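Local coordinates for SusD superfamily protein (Bacteroides thetaiotaomicron VPI-5482, PDB 3HDX) that probably binds polysaccharide at the outer membrane of this gut bacterium, as a homologue of the starch-binding protein SusD, at residues C38-L41 with D45-V48; D31-W36 with L276-L281; E419-L424 with G428-D433; Y324-N329 with V334-K339. All coordinates share one frame; numbering follows the deposited sequence.

The four contacts join parts of the fold far apart in sequence, from helix 34-41 to helix 430-441. Interaction 1 and interaction 2 share helix 34-41 and have centres about 10 Å apart. Interaction 3, about 11 Å from interaction 1 between centres, is tied to it by a salt bridge of 2.8 Å from Arg421 NH2 to Asp45 OD1. Interaction 4 is joined to interaction 3 where Tyr324 OH meets Arg422 O at 2.8 Å, and Phe335 packs on Phe46 of interaction 1. Thr280 of 276-281 also touches Phe335. The ethanediol, probably from the crystallisation liquor, sits at interaction 3, on Arg430.

Interaction 1 (C38-L41 with D45-V48); sequences CGDL and DFTV
A helix-to-strand connection is closed here: the last turn of helix 34-41, widened into a pi-type turn, meets the chain that leads into strand 47-48, with Asp40 against Phe46 and Leu41 against Val48. Two waters join the backbones. One donates to Asp40 O at 2.7 Å and accepts from Asp45 N at 2.8 Å; the other donates both to Leu41 O and to Phe46 O. The side chains add a thin apolar layer. Leu41 has CG anti to the backbone N (chi1 -175°), which carries CD1 out to Phe46 CB at 4.2 Å and to Val48 CG2 at 4.1 Å, the leucine and valine side chains crossing at about a right angle. The Phe46 ring approaches Asp40 obliquely, its CE1 lying 4.1 Å from Asp40 CB. Beyond the pair, helix 52-58 packs on Leu41 and Val48, while Phe335 meets the Phe46 ring edge-to-face. The carboxylates are engaged outside the contact, Asp40 with the backbone N of Gly428 and Asp45 in a salt bridge with Arg421. The turn is thus held by water and modest van der Waals contact, while its acidic groups anchor it to the segments around 419-433.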
loop_
_atom_site.group_PDB
_atom_site.type_symbol
_atom_site.label_atom_id
_atom_site.label_comp_id
_atom_site.label_asym_id
_atom_site.label_seq_id
_atom_site.Cartn_x
_atom_site.Cartn_y
_atom_site.Cartn_z
ATOM N N CYS A 38 1.224 0.856 10.474
ATOM C CA CYS A 38 1.000 2.242 10.069
ATOM C C CYS A 38 -0.311 2.478 9.333
ATOM O O CYS A 38 -0.832 3.608 9.401
ATOM C CB CYS A 38 2.180 2.767 9.217
ATOM S SG CYS A 38 3.752 2.741 10.058
ATOM N N GLY A 39 -0.796 1.461 8.606
ATOM C CA GLY A 39 -1.959 1.591 7.742
ATOM C C GLY A 39 -3.291 1.076 8.231
ATOM O O GLY A 39 -4.312 1.603 7.854
ATOM N N ASP A 40 -3.277 -0.001 9.012
ATOM C CA ASP A 40 -4.486 -0.632 9.530
ATOM C C ASP A 40 -4.710 -0.416 11.022
ATOM O O ASP A 40 -5.833 -0.190 11.461
ATOM C CB ASP A 40 -4.486 -2.150 9.288
ATOM C CG ASP A 40 -4.816 -2.512 7.881
ATOM O OD1 ASP A 40 -5.949 -2.280 7.444
ATOM O OD2 ASP A 40 -3.953 -3.043 7.196
ATOM N N LEU A 41 -3.633 -0.493 11.805
ATOM C CA LEU A 41 -3.786 -0.497 13.274
ATOM C C LEU A 41 -4.082 0.869 13.867
ATOM O O LEU A 41 -4.907 0.990 14.792
ATOM C CB LEU A 41 -2.563 -1.159 13.921
ATOM C CG LEU A 41 -2.576 -1.363 15.454
ATOM C CD1 LEU A 41 -3.743 -2.264 15.874
ATOM C CD2 LEU A 41 -1.221 -1.981 15.847
ATOM N N ASP A 45 -9.735 -0.402 13.027
ATOM C CA ASP A 45 -10.880 -1.229 13.458
ATOM C C ASP A 45 -10.483 -2.454 14.203
ATOM O O ASP A 45 -11.367 -3.228 14.579
ATOM C CB ASP A 45 -11.714 -1.596 12.238
ATOM C CG ASP A 45 -12.331 -0.351 11.589
ATOM O OD1 ASP A 45 -12.798 0.507 12.359
ATOM O OD2 ASP A 45 -12.346 -0.257 10.346
ATOM N N PHE A 46 -9.171 -2.621 14.438
ATOM C CA PHE A 46 -8.647 -3.777 15.173
ATOM C C PHE A 46 -8.566 -3.509 16.673
ATOM O O PHE A 46 -7.974 -2.537 17.138
ATOM C CB PHE A 46 -7.297 -4.222 14.632
ATOM C CG PHE A 46 -7.353 -4.864 13.295
ATOM C CD1 PHE A 46 -7.254 -4.114 12.145
ATOM C CD2 PHE A 46 -7.497 -6.246 13.172
ATOM C CE1 PHE A 46 -7.314 -4.696 10.895
ATOM C CE2 PHE A 46 -7.551 -6.830 11.927
ATOM C CZ PHE A 46 -7.448 -6.043 10.771
ATOM N N THR A 47 -9.157 -4.432 17.406
ATOM C CA THR A 47 -9.038 -4.506 18.848
ATOM C C THR A 47 -7.721 -5.245 19.120
ATOM O O THR A 47 -7.357 -6.185 18.397
ATOM C CB THR A 47 -10.228 -5.280 19.456
ATOM O OG1 THR A 47 -11.405 -4.512 19.255
ATOM C CG2 THR A 47 -10.045 -5.514 20.959
ATOM N N VAL A 48 -6.997 -4.808 20.150
ATOM C CA VAL A 48 -5.737 -5.431 20.549
ATOM C C VAL A 48 -6.027 -6.383 21.707
ATOM O O VAL A 48 -6.609 -5.972 22.708
ATOM C CB VAL A 48 -4.661 -4.383 20.961
ATOM C CG1 VAL A 48 -3.343 -5.088 21.443
ATOM C CG2 VAL A 48 -4.388 -3.418 19.805
HETATM O O HOH W 1 -8.310 -0.977 10.630
HETATM O O HOH W 2 -7.025 -0.774 15.095
#

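Interaction 2 (D31-W36 with L276-L281); sequences DNNTHW and LEQLTL
The Trp36 indole lies between two residues, with CB of its neighbour His35 over one face and Leu276 over the opposite one. Leu276 CB stands 3.9 Å from the centroid of the five-membered ring of Trp36, only 8° off the normal, a CH-pi contact squarely over the face. The methyl Leu276 CD1 comes to 3.8 Å from Trp36 CG, and the backbone N of Leu276 rides above the six-membered part of the indole. Asn33 CA sits at the edge, in the ring plane. With CG anti to its carbonyl carbon (chi1 -52°), Trp36 turns this flat surface to the start of 276-281. An alanine here would remove the indole and is likely to leave a gap beneath Leu276, depriving its CB of the CH-pi contact. Farther along, Leu279 CD1 reaches Asn33 CB at 4.1 Å from the opposing direction. The Leu276 side chain also touches Phe335, and Ile358 of strand 358-361 packs against Trp36. This is helix-helix packing between elements far apart in sequence: the first turn of helix 34-41 rests against the short helix 276-280 chiefly through the indole-leucine contact, with Asn33 against Leu279 beside it.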
loop_
_atom_site.group_PDB
_atom_site.type_symbol
_atom_site.label_atom_id
_atom_site.label_comp_id
_atom_site.label_asym_id
_atom_site.label_seq_id
_atom_site.Cartn_x
_atom_site.Cartn_y
_atom_site.Cartn_z
ATOM N N ASP A 31 9.166 -4.739 7.430
ATOM C CA ASP A 31 9.902 -4.774 8.685
ATOM C C ASP A 31 9.013 -4.267 9.833
ATOM O O ASP A 31 8.316 -3.248 9.725
ATOM C CB ASP A 31 11.257 -4.050 8.571
ATOM C CG ASP A 31 12.341 -4.867 7.778
ATOM O OD1 ASP A 31 12.107 -6.005 7.276
ATOM O OD2 ASP A 31 13.459 -4.312 7.637
ATOM N N ASN A 32 9.007 -5.038 10.918
ATOM C CA ASN A 32 8.147 -4.769 12.088
ATOM C C ASN A 32 6.659 -4.598 11.729
ATOM O O ASN A 32 5.905 -3.948 12.458
ATOM C CB ASN A 32 8.687 -3.568 12.879
ATOM C CG ASN A 32 10.068 -3.858 13.463
ATOM O OD1 ASN A 32 11.046 -3.171 13.152
ATOM N ND2 ASN A 32 10.156 -4.929 14.229
ATOM N N ASN A 33 6.242 -5.246 10.635
ATOM C CA ASN A 33 4.870 -5.157 10.152
ATOM C C ASN A 33 4.401 -3.718 9.879
ATOM O O ASN A 33 3.209 -3.408 9.978
ATOM C CB ASN A 33 3.920 -5.917 11.099
ATOM C CG ASN A 33 4.163 -7.384 11.085
ATOM O OD1 ASN A 33 4.441 -7.944 10.032
ATOM N ND2 ASN A 33 4.177 -8.006 12.271
ATOM N N THR A 34 5.346 -2.884 9.455
ATOM C CA THR A 34 5.114 -1.482 9.148
ATOM C C THR A 34 3.835 -1.222 8.365
ATOM O O THR A 34 3.042 -0.373 8.728
ATOM C CB THR A 34 6.336 -0.861 8.383
ATOM O OG1 THR A 34 7.431 -0.717 9.300
ATOM C CG2 THR A 34 5.980 0.485 7.717
ATOM N N HIS A 35 3.635 -1.972 7.292
ATOM C CA HIS A 35 2.500 -1.691 6.410
ATOM C C HIS A 35 1.154 -1.694 7.144
ATOM O O HIS A 35 0.345 -0.774 6.998
ATOM C CB HIS A 35 2.511 -2.677 5.233
ATOM C CG HIS A 35 1.490 -2.373 4.167
ATOM N ND1 HIS A 35 1.496 -1.215 3.417
ATOM C CD2 HIS A 35 0.467 -3.126 3.695
ATOM C CE1 HIS A 35 0.492 -1.264 2.554
ATOM N NE2 HIS A 35 -0.147 -2.411 2.703
ATOM N N TRP A 36 0.992 -2.688 8.008
ATOM C CA TRP A 36 -0.245 -2.888 8.766
ATOM C C TRP A 36 -0.285 -2.052 10.019
ATOM O O TRP A 36 -1.351 -1.569 10.403
ATOM C CB TRP A 36 -0.474 -4.389 9.023
ATOM C CG TRP A 36 -0.388 -5.124 7.720
ATOM C CD1 TRP A 36 -1.356 -5.240 6.765
ATOM C CD2 TRP A 36 0.795 -5.728 7.177
ATOM N NE1 TRP A 36 -0.858 -5.902 5.668
ATOM C CE2 TRP A 36 0.459 -6.205 5.890
ATOM C CE3 TRP A 36 2.119 -5.904 7.649
ATOM C CZ2 TRP A 36 1.394 -6.851 5.070
ATOM C CZ3 TRP A 36 3.049 -6.540 6.827
ATOM C CH2 TRP A 36 2.682 -6.985 5.541
ATOM N N LEU A 276 0.720 -9.791 7.731
ATOM C CA LEU A 276 -0.419 -9.491 8.597
ATOM C C LEU A 276 -0.787 -10.679 9.480
ATOM O O LEU A 276 -1.184 -10.506 10.630
ATOM C CB LEU A 276 -1.675 -9.093 7.800
ATOM C CG LEU A 276 -2.945 -8.771 8.601
ATOM C CD1 LEU A 276 -2.704 -7.544 9.526
ATOM C CD2 LEU A 276 -4.161 -8.559 7.700
ATOM N N GLU A 277 -0.707 -11.868 8.900
ATOM C CA GLU A 277 -1.007 -13.116 9.626
ATOM C C GLU A 277 -0.302 -13.246 10.980
ATOM O O GLU A 277 -0.830 -13.871 11.884
ATOM C CB GLU A 277 -0.647 -14.354 8.793
ATOM C CG GLU A 277 -1.429 -14.562 7.519
ATOM C CD GLU A 277 -0.772 -14.007 6.273
ATOM O OE1 GLU A 277 -0.070 -12.985 6.339
ATOM O OE2 GLU A 277 -0.961 -14.598 5.208
ATOM N N GLN A 278 0.901 -12.697 11.120
ATOM C CA GLN A 278 1.598 -12.691 12.411
ATOM C C GLN A 278 0.747 -12.018 13.508
ATOM O O GLN A 278 0.724 -12.482 14.685
ATOM C CB GLN A 278 2.958 -12.011 12.289
ATOM C CG GLN A 278 3.936 -12.789 11.431
ATOM C CD GLN A 278 5.198 -12.025 10.998
ATOM O OE1 GLN A 278 5.272 -10.797 11.100
ATOM N NE2 GLN A 278 6.205 -12.773 10.466
ATOM N N LEU A 279 0.034 -10.957 13.114
ATOM C CA LEU A 279 -0.823 -10.219 14.004
ATOM C C LEU A 279 -2.245 -10.753 14.108
ATOM O O LEU A 279 -2.862 -10.613 15.153
ATOM C CB LEU A 279 -0.884 -8.731 13.566
ATOM C CG LEU A 279 0.431 -7.939 13.623
ATOM C CD1 LEU A 279 0.282 -6.589 12.875
ATOM C CD2 LEU A 279 0.908 -7.752 15.063
ATOM N N THR A 280 -2.770 -11.373 13.049
ATOM C CA THR A 280 -4.185 -11.753 13.019
ATOM C C THR A 280 -4.516 -13.209 13.221
ATOM O O THR A 280 -5.585 -13.492 13.749
ATOM C CB THR A 280 -4.807 -11.305 11.671
ATOM O OG1 THR A 280 -4.083 -11.894 10.588
ATOM C CG2 THR A 280 -4.863 -9.744 11.581
ATOM N N LEU A 281 -3.661 -14.134 12.797
ATOM C CA LEU A 281 -4.046 -15.537 12.871
ATOM C C LEU A 281 -3.848 -16.182 14.233
ATOM O O LEU A 281 -2.958 -15.837 14.998
ATOM C CB LEU A 281 -3.392 -16.352 11.757
ATOM C CG LEU A 281 -3.682 -15.946 10.295
ATOM C CD1 LEU A 281 -3.282 -17.082 9.291
ATOM C CD2 LEU A 281 -5.189 -15.503 10.045
#

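Interaction 3 (E419-L424 with G428-D433); sequences ERRREL and GWRWYD. With EDO (1,2-ethanediol), chain E.
Charged pairing leads, with Arg420 gripping Asp433 side-on through NE and NH2. Arg420 NE donates a hydrogen bond of 2.8 Å to Asp433 OD2, at an N-H...O angle of 151°, arriving from above the carboxylate plane, while Arg420 NH2 reaches the syn lone pair of Asp433 OD1 at 3.1 Å. Guanidinium and carboxylate planes stand 71° apart, and the bend at chi3 in Arg420 brings NE round to the acid. Asp365 takes a second salt bridge from Arg420 NH2, and Arg436 forms one with Asp433 OD1.

Stacking joins Arg421 and Arg430. The guanidinium of Arg421 lies flat on that of Arg430, centres 4.0 Å apart and planes at 13°. Arg421 is extended from CG to NE, whereas Arg430 bends at chi2. Asp45 and Glu418 both make salt bridges with Arg421. At the edge of the Arg430 guanidinium, NH1 donates to ethanediol O1 at 2.8 Å, and NH2 donates to both hydroxyl oxygens.

Aromatic and apolar contacts fill in beside the turn. Leu424 CD1 approaches the indole obliquely, 3.8 Å from Trp429 CD1, and Arg420 NH2 lies over one face of that ring system, where any cation-pi attraction is at most weak.

Water bridges the backbones between helices 409-423 and 430-441, donating to Leu424 O at 2.8 Å and accepting from Trp429 N.

The chemistry suggests that the acids around the stacked arginines offset their like charges, so the two cations can lie together, while Asp433, gripped by two nitrogens, fixes the rotation of the buried Arg420 guanidinium.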
loop_
_atom_site.group_PDB
_atom_site.type_symbol
_atom_site.label_atom_id
_atom_site.label_comp_id
_atom_site.label_asym_id
_atom_site.label_seq_id
_atom_site.Cartn_x
_atom_site.Cartn_y
_atom_site.Cartn_z
ATOM N N GLU A 419 -17.188 1.873 2.221
ATOM C CA GLU A 419 -16.926 0.775 1.279
ATOM C C GLU A 419 -15.426 0.431 1.250
ATOM O O GLU A 419 -15.035 -0.749 1.205
ATOM C CB GLU A 419 -17.498 1.046 -0.112
ATOM C CG GLU A 419 -17.556 -0.242 -0.988
ATOM C CD GLU A 419 -18.496 -1.318 -0.471
ATOM O OE1 GLU A 419 -19.466 -1.019 0.265
ATOM O OE2 GLU A 419 -18.288 -2.484 -0.856
ATOM N N ARG A 420 -14.570 1.450 1.221
ATOM C CA ARG A 420 -13.131 1.197 1.333
ATOM C C ARG A 420 -12.784 0.468 2.655
ATOM O O ARG A 420 -11.909 -0.402 2.705
ATOM C CB ARG A 420 -12.359 2.516 1.257
ATOM C CG ARG A 420 -12.416 3.180 -0.087
ATOM C CD ARG A 420 -11.562 4.457 -0.197
ATOM N NE ARG A 420 -10.119 4.191 -0.042
ATOM C CZ ARG A 420 -9.299 3.797 -1.009
ATOM N NH1 ARG A 420 -9.683 3.729 -2.295
ATOM N NH2 ARG A 420 -8.042 3.538 -0.705
ATOM N N ARG A 421 -13.431 0.904 3.732
ATOM C CA ARG A 421 -13.215 0.332 5.067
ATOM C C ARG A 421 -13.479 -1.172 5.020
ATOM O O ARG A 421 -12.722 -1.937 5.577
ATOM C CB ARG A 421 -14.130 0.997 6.063
ATOM C CG ARG A 421 -13.952 0.637 7.535
ATOM C CD ARG A 421 -14.984 1.407 8.325
ATOM N NE ARG A 421 -14.757 1.366 9.782
ATOM C CZ ARG A 421 -15.557 1.939 10.667
ATOM N NH1 ARG A 421 -16.643 2.604 10.289
ATOM N NH2 ARG A 421 -15.235 1.902 11.966
ATOM N N ARG A 422 -14.577 -1.550 4.374
ATOM C CA ARG A 422 -14.913 -2.944 4.191
ATOM C C ARG A 422 -14.005 -3.691 3.204
ATOM O O ARG A 422 -13.466 -4.755 3.509
ATOM C CB ARG A 422 -16.388 -3.083 3.775
ATOM C CG ARG A 422 -17.353 -2.685 4.852
ATOM C CD ARG A 422 -18.772 -2.960 4.475
ATOM N NE ARG A 422 -19.267 -1.994 3.510
ATOM C CZ ARG A 422 -19.947 -0.876 3.782
ATOM N NH1 ARG A 422 -20.256 -0.529 5.021
ATOM N NH2 ARG A 422 -20.336 -0.106 2.781
ATOM N N GLU A 423 -13.854 -3.127 2.020
ATOM C CA GLU A 423 -13.149 -3.807 0.951
ATOM C C GLU A 423 -11.681 -3.971 1.163
ATOM O O GLU A 423 -11.150 -5.041 0.894
ATOM C CB GLU A 423 -13.409 -3.065 -0.382
ATOM C CG GLU A 423 -12.803 -3.719 -1.598
ATOM C CD GLU A 423 -13.308 -5.154 -1.852
ATOM O OE1 GLU A 423 -14.444 -5.460 -1.440
ATOM O OE2 GLU A 423 -12.565 -5.927 -2.534
ATOM N N LEU A 424 -11.047 -2.941 1.703
ATOM C CA LEU A 424 -9.602 -2.914 1.836
ATOM C C LEU A 424 -9.120 -3.233 3.252
ATOM O O LEU A 424 -7.928 -3.039 3.584
ATOM C CB LEU A 424 -9.063 -1.551 1.349
ATOM C CG LEU A 424 -9.495 -1.117 -0.067
ATOM C CD1 LEU A 424 -9.115 0.347 -0.374
ATOM C CD2 LEU A 424 -8.878 -2.053 -1.113
ATOM N N GLY A 428 -3.686 -2.169 4.584
ATOM C CA GLY A 428 -2.855 -0.999 4.871
ATOM C C GLY A 428 -3.393 0.340 4.433
ATOM O O GLY A 428 -2.629 1.302 4.329
ATOM N N TRP A 429 -4.717 0.439 4.283
ATOM C CA TRP A 429 -5.390 1.666 3.804
ATOM C C TRP A 429 -6.142 2.507 4.812
ATOM O O TRP A 429 -6.190 3.723 4.656
ATOM C CB TRP A 429 -6.365 1.327 2.656
ATOM C CG TRP A 429 -5.644 1.115 1.374
ATOM C CD1 TRP A 429 -5.462 -0.038 0.686
ATOM C CD2 TRP A 429 -4.998 2.143 0.636
ATOM N NE1 TRP A 429 -4.694 0.190 -0.449
ATOM C CE2 TRP A 429 -4.380 1.523 -0.502
ATOM C CE3 TRP A 429 -4.824 3.529 0.854
ATOM C CZ2 TRP A 429 -3.595 2.237 -1.401
ATOM C CZ3 TRP A 429 -4.080 4.243 -0.068
ATOM C CH2 TRP A 429 -3.466 3.597 -1.172
ATOM N N ARG A 430 -6.708 1.870 5.835
ATOM C CA ARG A 430 -7.662 2.549 6.723
ATOM C C ARG A 430 -7.187 3.887 7.293
ATOM O O ARG A 430 -7.899 4.869 7.254
ATOM C CB ARG A 430 -8.123 1.604 7.820
ATOM C CG ARG A 430 -9.106 2.143 8.799
ATOM C CD ARG A 430 -10.413 2.660 8.202
ATOM N NE ARG A 430 -11.295 3.072 9.275
ATOM C CZ ARG A 430 -12.385 3.839 9.177
ATOM N NH1 ARG A 430 -12.828 4.302 8.021
ATOM N NH2 ARG A 430 -13.064 4.122 10.280
ATOM N N TRP A 431 -6.000 3.909 7.854
ATOM C CA TRP A 431 -5.496 5.144 8.487
ATOM C C TRP A 431 -5.356 6.280 7.456
ATOM O O TRP A 431 -5.828 7.387 7.677
ATOM C CB TRP A 431 -4.158 4.894 9.203
ATOM C CG TRP A 431 -3.486 6.174 9.548
ATOM C CD1 TRP A 431 -2.395 6.689 8.939
ATOM C CD2 TRP A 431 -3.950 7.172 10.475
ATOM N NE1 TRP A 431 -2.121 7.939 9.443
ATOM C CE2 TRP A 431 -3.062 8.262 10.393
ATOM C CE3 TRP A 431 -5.010 7.241 11.358
ATOM C CZ2 TRP A 431 -3.197 9.407 11.191
ATOM C CZ3 TRP A 431 -5.169 8.380 12.151
ATOM C CH2 TRP A 431 -4.261 9.449 12.064
ATOM N N TYR A 432 -4.718 5.996 6.329
ATOM C CA TYR A 432 -4.531 7.005 5.290
ATOM C C TYR A 432 -5.899 7.474 4.741
ATOM O O TYR A 432 -6.113 8.659 4.511
ATOM C CB TYR A 432 -3.631 6.484 4.176
ATOM C CG TYR A 432 -2.341 5.928 4.674
ATOM C CD1 TYR A 432 -1.398 6.756 5.279
ATOM C CD2 TYR A 432 -2.097 4.552 4.642
ATOM C CE1 TYR A 432 -0.232 6.234 5.794
ATOM C CE2 TYR A 432 -0.923 4.013 5.143
ATOM C CZ TYR A 432 0.009 4.861 5.733
ATOM O OH TYR A 432 1.202 4.341 6.206
ATOM N N ASP A 433 -6.801 6.518 4.557
ATOM C CA ASP A 433 -8.164 6.792 4.144
ATOM C C ASP A 433 -8.885 7.680 5.149
ATOM O O ASP A 433 -9.618 8.598 4.763
ATOM C CB ASP A 433 -8.952 5.505 3.960
ATOM C CG ASP A 433 -8.552 4.729 2.706
ATOM O OD1 ASP A 433 -7.719 5.181 1.896
ATOM O OD2 ASP A 433 -9.110 3.632 2.504
HETATM C C1 EDO E . -15.450 6.892 9.469
HETATM O O1 EDO E . -15.156 5.627 8.844
HETATM C C2 EDO E . -15.908 6.684 10.890
HETATM O O2 EDO E . -14.845 6.065 11.617
HETATM O O HOH W 3 -6.957 -1.078 5.307
#

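Interaction 4 (Y324-N329 with V334-K339); sequences YVQNLN and VFSKIK
Tyr324 and Lys337 run side by side in the same direction, the lysine's extended chain laid along one face of the phenol ring. Lys337 CD sits 3.9 Å from the Tyr324 ring centroid, 24° off the normal, a CH-pi contact. At the far end Lys337 NZ donates to Tyr324 OH at 3.1 Å. Because CG of Lys337 is anti to the backbone N (chi1 178°) and the rest of the chain is straight, the ammonium is carried the full length of the ring, where Glu427 forms its salt bridge; Tyr324 OH in turn is bonded to Arg422 O. Phe335 also points the same way as Tyr324, but its ring is turned, the edge directed to the tyrosine face in an offset edge-to-face pair with planes at 74°. Phe335 CE1 comes to 3.9 Å from Tyr324 CD2. Replacing the tyrosine with an alanine would probably leave the Lys337 methylenes without their ring face and Arg422 O without its hydroxyl partner.

The backbones pair antiparallel: Gln326 N gives a nearly straight bond of 2.9 Å to Val334 O, in the carbonyl plane, and Val334 N returns one to Gln326 O. Ser336 N adds another to Tyr324 O at 2.8 Å. Val325 and Phe335 form the non-hydrogen-bonded pair, their side chains on one face, with Gln326 and Val334 on the other. The whole is a short two-stranded beta hairpin of this SusD-family protein.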
loop_
_atom_site.group_PDB
_atom_site.type_symbol
_atom_site.label_atom_id
_atom_site.label_comp_id
_atom_site.label_asym_id
_atom_site.label_seq_id
_atom_site.Cartn_x
_atom_site.Cartn_y
_atom_site.Cartn_z
ATOM N N TYR A 324 -14.273 -13.133 5.681
ATOM C CA TYR A 324 -13.259 -12.355 6.411
ATOM C C TYR A 324 -12.883 -12.864 7.783
ATOM O O TYR A 324 -11.785 -12.558 8.247
ATOM C CB TYR A 324 -13.731 -10.916 6.583
ATOM C CG TYR A 324 -13.412 -9.940 5.456
ATOM C CD1 TYR A 324 -13.085 -10.350 4.157
ATOM C CD2 TYR A 324 -13.478 -8.571 5.721
ATOM C CE1 TYR A 324 -12.797 -9.424 3.169
ATOM C CE2 TYR A 324 -13.213 -7.649 4.749
ATOM C CZ TYR A 324 -12.875 -8.068 3.471
ATOM O OH TYR A 324 -12.566 -7.197 2.466
ATOM N N VAL A 325 -13.799 -13.575 8.451
ATOM C CA VAL A 325 -13.636 -13.900 9.860
ATOM C C VAL A 325 -14.025 -15.354 10.173
ATOM O O VAL A 325 -15.038 -15.858 9.699
ATOM C CB VAL A 325 -14.519 -12.934 10.705
ATOM C CG1 VAL A 325 -14.369 -13.208 12.186
ATOM C CG2 VAL A 325 -14.176 -11.464 10.396
ATOM N N GLN A 326 -13.243 -15.984 11.026
ATOM C CA GLN A 326 -13.500 -17.340 11.518
ATOM C C GLN A 326 -13.659 -17.317 13.035
ATOM O O GLN A 326 -13.391 -16.310 13.702
ATOM C CB GLN A 326 -12.377 -18.283 11.109
ATOM C CG GLN A 326 -12.449 -18.695 9.646
ATOM C CD GLN A 326 -11.352 -19.624 9.239
ATOM O OE1 GLN A 326 -10.830 -20.403 10.059
ATOM N NE2 GLN A 326 -11.050 -19.629 7.957
ATOM N N ASN A 327 -14.128 -18.446 13.584
ATOM C CA ASN A 327 -14.317 -18.576 15.028
ATOM C C ASN A 327 -15.339 -17.595 15.570
ATOM O O ASN A 327 -15.169 -17.023 16.674
ATOM C CB ASN A 327 -12.999 -18.473 15.808
ATOM C CG ASN A 327 -11.983 -19.479 15.402
ATOM O OD1 ASN A 327 -12.252 -20.408 14.646
ATOM N ND2 ASN A 327 -10.791 -19.334 15.967
ATOM N N LEU A 328 -16.432 -17.417 14.816
ATOM C CA LEU A 328 -17.500 -16.483 15.246
ATOM C C LEU A 328 -18.250 -16.916 16.526
ATOM O O LEU A 328 -18.940 -16.110 17.139
ATOM C CB LEU A 328 -18.440 -16.179 14.087
ATOM C CG LEU A 328 -17.796 -15.282 12.996
ATOM C CD1 LEU A 328 -18.539 -15.394 11.627
ATOM C CD2 LEU A 328 -17.722 -13.843 13.497
ATOM N N ASN A 329 -18.075 -18.178 16.909
ATOM C CA ASN A 329 -18.583 -18.715 18.184
ATOM C C ASN A 329 -17.731 -18.292 19.392
ATOM O O ASN A 329 -18.213 -18.416 20.535
ATOM C CB ASN A 329 -18.637 -20.256 18.142
ATOM C CG ASN A 329 -17.272 -20.902 17.843
ATOM O OD1 ASN A 329 -16.531 -20.466 16.946
ATOM N ND2 ASN A 329 -16.940 -21.964 18.588
ATOM N N VAL A 334 -11.265 -14.600 14.730
ATOM C CA VAL A 334 -10.015 -14.439 14.003
ATOM C C VAL A 334 -10.280 -13.789 12.648
ATOM O O VAL A 334 -11.051 -14.325 11.840
ATOM C CB VAL A 334 -9.327 -15.787 13.792
ATOM C CG1 VAL A 334 -8.101 -15.664 12.877
ATOM C CG2 VAL A 334 -8.907 -16.404 15.169
ATOM N N PHE A 335 -9.597 -12.671 12.382
ATOM C CA PHE A 335 -9.647 -12.031 11.072
ATOM C C PHE A 335 -8.766 -12.898 10.148
ATOM O O PHE A 335 -7.517 -12.840 10.166
ATOM C CB PHE A 335 -9.161 -10.597 11.172
ATOM C CG PHE A 335 -9.196 -9.859 9.883
ATOM C CD1 PHE A 335 -10.407 -9.380 9.426
ATOM C CD2 PHE A 335 -8.048 -9.654 9.114
ATOM C CE1 PHE A 335 -10.518 -8.693 8.246
ATOM C CE2 PHE A 335 -8.144 -8.942 7.892
ATOM C CZ PHE A 335 -9.376 -8.448 7.491
ATOM N N SER A 336 -9.455 -13.708 9.354
ATOM C CA SER A 336 -8.846 -14.731 8.529
ATOM C C SER A 336 -8.818 -14.404 7.039
ATOM O O SER A 336 -8.452 -15.255 6.230
ATOM C CB SER A 336 -9.614 -16.044 8.779
ATOM O OG SER A 336 -10.983 -15.884 8.460
ATOM N N LYS A 337 -9.165 -13.164 6.667
ATOM C CA LYS A 337 -9.179 -12.749 5.263
ATOM C C LYS A 337 -7.896 -13.152 4.523
ATOM O O LYS A 337 -7.949 -13.661 3.414
ATOM C CB LYS A 337 -9.363 -11.236 5.182
ATOM C CG LYS A 337 -9.343 -10.654 3.802
ATOM C CD LYS A 337 -9.338 -9.153 3.850
ATOM C CE LYS A 337 -9.241 -8.546 2.449
ATOM N NZ LYS A 337 -9.455 -7.040 2.418
ATOM N N ILE A 338 -6.764 -12.831 5.142
ATOM C CA ILE A 338 -5.423 -13.045 4.593
ATOM C C ILE A 338 -4.834 -14.215 5.385
ATOM O O ILE A 338 -4.644 -14.133 6.621
ATOM C CB ILE A 338 -4.557 -11.755 4.666
ATOM C CG1 ILE A 338 -5.306 -10.578 4.011
ATOM C CG2 ILE A 338 -3.178 -12.032 4.055
ATOM C CD1 ILE A 338 -4.529 -9.287 3.865
ATOM N N LYS A 339 -4.561 -15.303 4.680
ATOM C CA LYS A 339 -4.176 -16.599 5.314
ATOM C C LYS A 339 -3.312 -17.487 4.390
ATOM O O LYS A 339 -3.670 -18.621 4.011
ATOM C CB LYS A 339 -5.445 -17.311 5.823
ATOM C CG LYS A 339 -6.530 -17.511 4.795
ATOM C CD LYS A 339 -7.728 -18.304 5.348
ATOM C CE LYS A 339 -8.832 -18.403 4.343
ATOM N NZ LYS A 339 -9.376 -17.050 4.016
#